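Local atomic coordinates of hypoxanthine-guanine phosphoribosyltransferase (Thermus thermophilus, PDB entry 3ACD), a protein that probably catalyses the magnesium-dependent transfer of the phosphoribosyl group from phosphoribosyl diphosphate to hypoxanthine or guanine, salvaging the purines as IMP and GMP. Residues 155-163 and 169-177. Sequence-based numbering, arbitrary orientation.
Sequences YVYGYGLDR and NLPFITSIR. With IMP (inosinic acid), chain B.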
loop_
_atom_site.group_PDB
_atom_site.type_symbol
_atom_site.label_atom_id
_atom_site.label_comp_id
_atom_site.label_asym_id
_atom_site.label_seq_id
_atom_site.Cartn_x
_atom_site.Cartn_y
_atom_site.Cartn_z
ATOM N N TYR A 155 16.735 0.747 -15.330
ATOM C CA TYR A 155 16.356 0.941 -13.936
ATOM C C TYR A 155 15.141 1.852 -13.925
ATOM O O TYR A 155 15.229 3.023 -14.303
ATOM C CB TYR A 155 17.465 1.600 -13.116
ATOM C CG TYR A 155 17.120 1.620 -11.640
ATOM C CD1 TYR A 155 17.316 0.490 -10.850
ATOM C CD2 TYR A 155 16.503 2.730 -11.060
ATOM C CE1 TYR A 155 16.904 0.454 -9.525
ATOM C CE2 TYR A 155 16.082 2.706 -9.728
ATOM C CZ TYR A 155 16.285 1.561 -8.969
ATOM O OH TYR A 155 15.843 1.499 -7.666
ATOM N N VAL A 156 14.010 1.311 -13.491
ATOM C CA VAL A 156 12.774 2.073 -13.444
ATOM C C VAL A 156 12.424 2.500 -12.022
ATOM O O VAL A 156 12.942 1.958 -11.045
ATOM C CB VAL A 156 11.594 1.251 -14.019
ATOM C CG1 VAL A 156 11.871 0.884 -15.474
ATOM C CG2 VAL A 156 11.379 -0.012 -13.188
ATOM N N TYR A 157 11.543 3.486 -11.910
ATOM C CA TYR A 157 11.109 3.957 -10.606
ATOM C C TYR A 157 9.770 4.667 -10.738
ATOM O O TYR A 157 9.313 4.944 -11.849
ATOM C CB TYR A 157 12.178 4.864 -9.972
ATOM C CG TYR A 157 12.517 6.113 -10.753
ATOM C CD1 TYR A 157 11.884 7.324 -10.479
ATOM C CD2 TYR A 157 13.484 6.086 -11.760
ATOM C CE1 TYR A 157 12.209 8.483 -11.188
ATOM C CE2 TYR A 157 13.813 7.237 -12.476
ATOM C CZ TYR A 157 13.172 8.431 -12.184
ATOM O OH TYR A 157 13.491 9.567 -12.895
ATOM N N GLY A 158 9.139 4.932 -9.599
ATOM C CA GLY A 158 7.835 5.566 -9.590
ATOM C C GLY A 158 6.780 4.509 -9.309
ATOM O O GLY A 158 7.080 3.315 -9.333
ATOM N N TYR A 159 5.553 4.940 -9.028
ATOM C CA TYR A 159 4.450 4.018 -8.760
ATOM C C TYR A 159 4.858 2.962 -7.720
ATOM O O TYR A 159 4.629 1.765 -7.910
ATOM C CB TYR A 159 4.021 3.336 -10.071
ATOM C CG TYR A 159 2.673 2.639 -10.022
ATOM C CD1 TYR A 159 1.478 3.365 -10.091
ATOM C CD2 TYR A 159 2.592 1.253 -9.899
ATOM C CE1 TYR A 159 0.234 2.717 -10.039
ATOM C CE2 TYR A 159 1.364 0.601 -9.843
ATOM C CZ TYR A 159 0.189 1.334 -9.912
ATOM O OH TYR A 159 -1.019 0.673 -9.839
ATOM N N GLY A 160 5.472 3.413 -6.629
ATOM C CA GLY A 160 5.886 2.497 -5.577
ATOM C C GLY A 160 7.354 2.108 -5.599
ATOM O O GLY A 160 7.949 1.842 -4.551
ATOM N N LEU A 161 7.942 2.070 -6.792
ATOM C CA LEU A 161 9.346 1.703 -6.937
ATOM C C LEU A 161 10.222 2.914 -6.652
ATOM O O LEU A 161 9.934 4.024 -7.097
ATOM C CB LEU A 161 9.612 1.158 -8.345
ATOM C CG LEU A 161 9.003 -0.217 -8.668
ATOM C CD1 LEU A 161 7.486 -0.137 -8.641
ATOM C CD2 LEU A 161 9.476 -0.679 -10.044
ATOM N N ASP A 162 11.304 2.689 -5.916
ATOM C CA ASP A 162 12.192 3.774 -5.528
ATOM C C ASP A 162 13.480 3.938 -6.312
ATOM O O ASP A 162 13.912 3.060 -7.063
ATOM C CB ASP A 162 12.577 3.617 -4.059
ATOM C CG ASP A 162 13.557 2.475 -3.843
ATOM O OD1 ASP A 162 13.209 1.327 -4.179
ATOM O OD2 ASP A 162 14.675 2.727 -3.349
ATOM N N ARG A 163 14.081 5.100 -6.095
ATOM C CA ARG A 163 15.364 5.475 -6.656
ATOM C C ARG A 163 16.045 6.025 -5.405
ATOM O O ARG A 163 15.859 7.185 -5.042
ATOM C CB ARG A 163 15.199 6.567 -7.718
ATOM C CG ARG A 163 16.509 7.017 -8.332
ATOM C CD ARG A 163 16.303 7.862 -9.580
ATOM N NE ARG A 163 15.468 9.036 -9.336
ATOM C CZ ARG A 163 15.454 10.113 -10.116
ATOM N NH1 ARG A 163 16.235 10.166 -11.189
ATOM N NH2 ARG A 163 14.662 11.135 -9.829
ATOM N N ASN A 169 6.502 7.993 -4.952
ATOM C CA ASN A 169 5.240 8.713 -5.096
ATOM C C ASN A 169 4.844 9.175 -6.500
ATOM O O ASN A 169 3.756 9.712 -6.684
ATOM C CB ASN A 169 5.208 9.900 -4.117
ATOM C CG ASN A 169 6.358 10.875 -4.325
ATOM O OD1 ASN A 169 7.500 10.473 -4.553
ATOM N ND2 ASN A 169 6.062 12.163 -4.218
ATOM N N LEU A 170 5.709 8.969 -7.488
ATOM C CA LEU A 170 5.367 9.349 -8.858
ATOM C C LEU A 170 4.195 8.466 -9.287
ATOM O O LEU A 170 4.221 7.250 -9.093
ATOM C CB LEU A 170 6.565 9.135 -9.797
ATOM C CG LEU A 170 7.557 10.292 -9.984
ATOM C CD1 LEU A 170 7.958 10.888 -8.649
ATOM C CD2 LEU A 170 8.779 9.783 -10.744
ATOM N N PRO A 171 3.142 9.066 -9.862
ATOM C CA PRO A 171 1.980 8.281 -10.294
ATOM C C PRO A 171 2.211 7.444 -11.550
ATOM O O PRO A 171 1.354 6.652 -11.950
ATOM C CB PRO A 171 0.900 9.345 -10.483
ATOM C CG PRO A 171 1.687 10.533 -10.938
ATOM C CD PRO A 171 2.895 10.511 -10.028
ATOM N N PHE A 172 3.378 7.612 -12.160
ATOM C CA PHE A 172 3.718 6.881 -13.373
ATOM C C PHE A 172 5.045 6.148 -13.228
ATOM O O PHE A 172 5.772 6.336 -12.250
ATOM C CB PHE A 172 3.790 7.856 -14.555
ATOM C CG PHE A 172 4.655 9.060 -14.291
ATOM C CD1 PHE A 172 6.045 8.950 -14.267
ATOM C CD2 PHE A 172 4.079 10.298 -14.022
ATOM C CE1 PHE A 172 6.847 10.056 -13.975
ATOM C CE2 PHE A 172 4.871 11.411 -13.729
ATOM C CZ PHE A 172 6.257 11.288 -13.704
ATOM N N ILE A 173 5.347 5.299 -14.202
ATOM C CA ILE A 173 6.599 4.562 -14.204
ATOM C C ILE A 173 7.538 5.287 -15.159
ATOM O O ILE A 173 7.159 5.609 -16.286
ATOM C CB ILE A 173 6.408 3.097 -14.700
ATOM C CG1 ILE A 173 5.854 2.226 -13.568
ATOM C CG2 ILE A 173 7.733 2.531 -15.208
ATOM C CD1 ILE A 173 6.816 2.036 -12.407
ATOM N N THR A 174 8.753 5.562 -14.698
ATOM C CA THR A 174 9.745 6.228 -15.530
ATOM C C THR A 174 11.092 5.543 -15.314
ATOM O O THR A 174 11.167 4.519 -14.633
ATOM C CB THR A 174 9.830 7.742 -15.208
ATOM O OG1 THR A 174 10.756 8.374 -16.103
ATOM C CG2 THR A 174 10.270 7.970 -13.783
ATOM N N SER A 175 12.153 6.094 -15.890
ATOM C CA SER A 175 13.466 5.479 -15.756
ATOM C C SER A 175 14.593 6.465 -16.014
ATOM O O SER A 175 14.361 7.590 -16.452
ATOM C CB SER A 175 13.593 4.318 -16.748
ATOM O OG SER A 175 13.405 4.781 -18.081
ATOM N N ILE A 176 15.815 6.021 -15.739
ATOM C CA ILE A 176 17.003 6.837 -15.959
ATOM C C ILE A 176 17.826 6.155 -17.042
ATOM O O ILE A 176 17.531 5.026 -17.437
ATOM C CB ILE A 176 17.876 6.938 -14.689
ATOM C CG1 ILE A 176 18.287 5.535 -14.235
ATOM C CG2 ILE A 176 17.122 7.670 -13.591
ATOM C CD1 ILE A 176 19.208 5.513 -13.029
ATOM N N ARG A 177 18.853 6.841 -17.524
ATOM C CA ARG A 177 19.716 6.272 -18.548
ATOM C C ARG A 177 20.804 5.456 -17.865
ATOM O O ARG A 177 21.253 5.797 -16.770
ATOM C CB ARG A 177 20.344 7.382 -19.392
ATOM C CG ARG A 177 19.333 8.191 -20.180
ATOM C CD ARG A 177 20.014 9.260 -21.019
ATOM N NE ARG A 177 19.048 10.029 -21.798
ATOM C CZ ARG A 177 19.372 11.029 -22.612
ATOM N NH1 ARG A 177 20.642 11.382 -22.754
ATOM N NH2 ARG A 177 18.427 11.677 -23.278
HETATM P P IMP B . 15.307 -9.604 -8.470
HETATM O O1P IMP B . 16.577 -9.420 -9.205
HETATM O O2P IMP B . 15.542 -10.620 -7.253
HETATM O O3P IMP B . 14.190 -10.193 -9.472
HETATM O "O5'" IMP B . 14.830 -8.158 -7.918
HETATM C "C5'" IMP B . 14.120 -8.090 -6.683
HETATM C "C4'" IMP B . 13.811 -6.641 -6.299
HETATM O "O4'" IMP B . 14.782 -5.726 -6.892
HETATM C "C3'" IMP B . 12.470 -6.188 -6.919
HETATM O "O3'" IMP B . 11.352 -6.637 -6.151
HETATM C "C2'" IMP B . 12.629 -4.659 -6.854
HETATM O "O2'" IMP B . 12.257 -4.152 -5.569
HETATM C "C1'" IMP B . 14.132 -4.455 -7.107
HETATM N N9 IMP B . 14.333 -3.978 -8.496
HETATM C C8 IMP B . 14.794 -4.701 -9.573
HETATM N N7 IMP B . 14.833 -3.946 -10.639
HETATM C C5 IMP B . 14.397 -2.709 -10.318
HETATM C C6 IMP B . 14.218 -1.482 -11.035
HETATM O O6 IMP B . 14.473 -1.410 -12.226
HETATM N N1 IMP B . 13.740 -0.390 -10.352
HETATM C C2 IMP B . 13.445 -0.464 -9.008
HETATM N N3 IMP B . 13.609 -1.584 -8.336
HETATM C C4 IMP B . 14.073 -2.715 -8.938
HETATM O O HOH W 1 18.596 2.503 -17.030
#
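Tyr157 and Thr174 bond to each other twice through their backbones. Thr174 N donates to Tyr157 O at 3.0 Å; Tyr157 N reaches Thr174 O at 2.9 Å. Past the strand end, Tyr159 N donates to Leu170 O at 2.7 Å. The two short strands form a small antiparallel sheet beside the purine pocket of this type I phosphoribosyltransferase. Val156, paired with Ser175, bonds the base through its backbone: its N donates to IMP O6, and its O accepts from IMP N1 at 2.6 Å. The Tyr155 ring lies against the hypoxanthine, with IMP N1 over one face, and its OH donates to Asp162 O at 2.6 Å. Replacing Tyr155 by an alanine would remove the ring and is likely to leave that side of the purine without its aromatic cover and Asp162 O without this donor. The Tyr157 ring has a neighbour over each face, both offset toward the rim. Thr174 CG2 makes a CH-pi contact on one face, 3.5 Å from the centroid, and Arg163 NE, salt-bridged to Asp167, lies over the opposite face. CG of Tyr157 sits between the backbone N and the carbonyl carbon (chi1 61°), which lays the ring across Thr174; Leu170 CD2 approaches CE1 and Ile176 CG2 approaches CE2. In the type I' turn from Gly158 to Leu161, Tyr159 CB packs on Ile173 CD1.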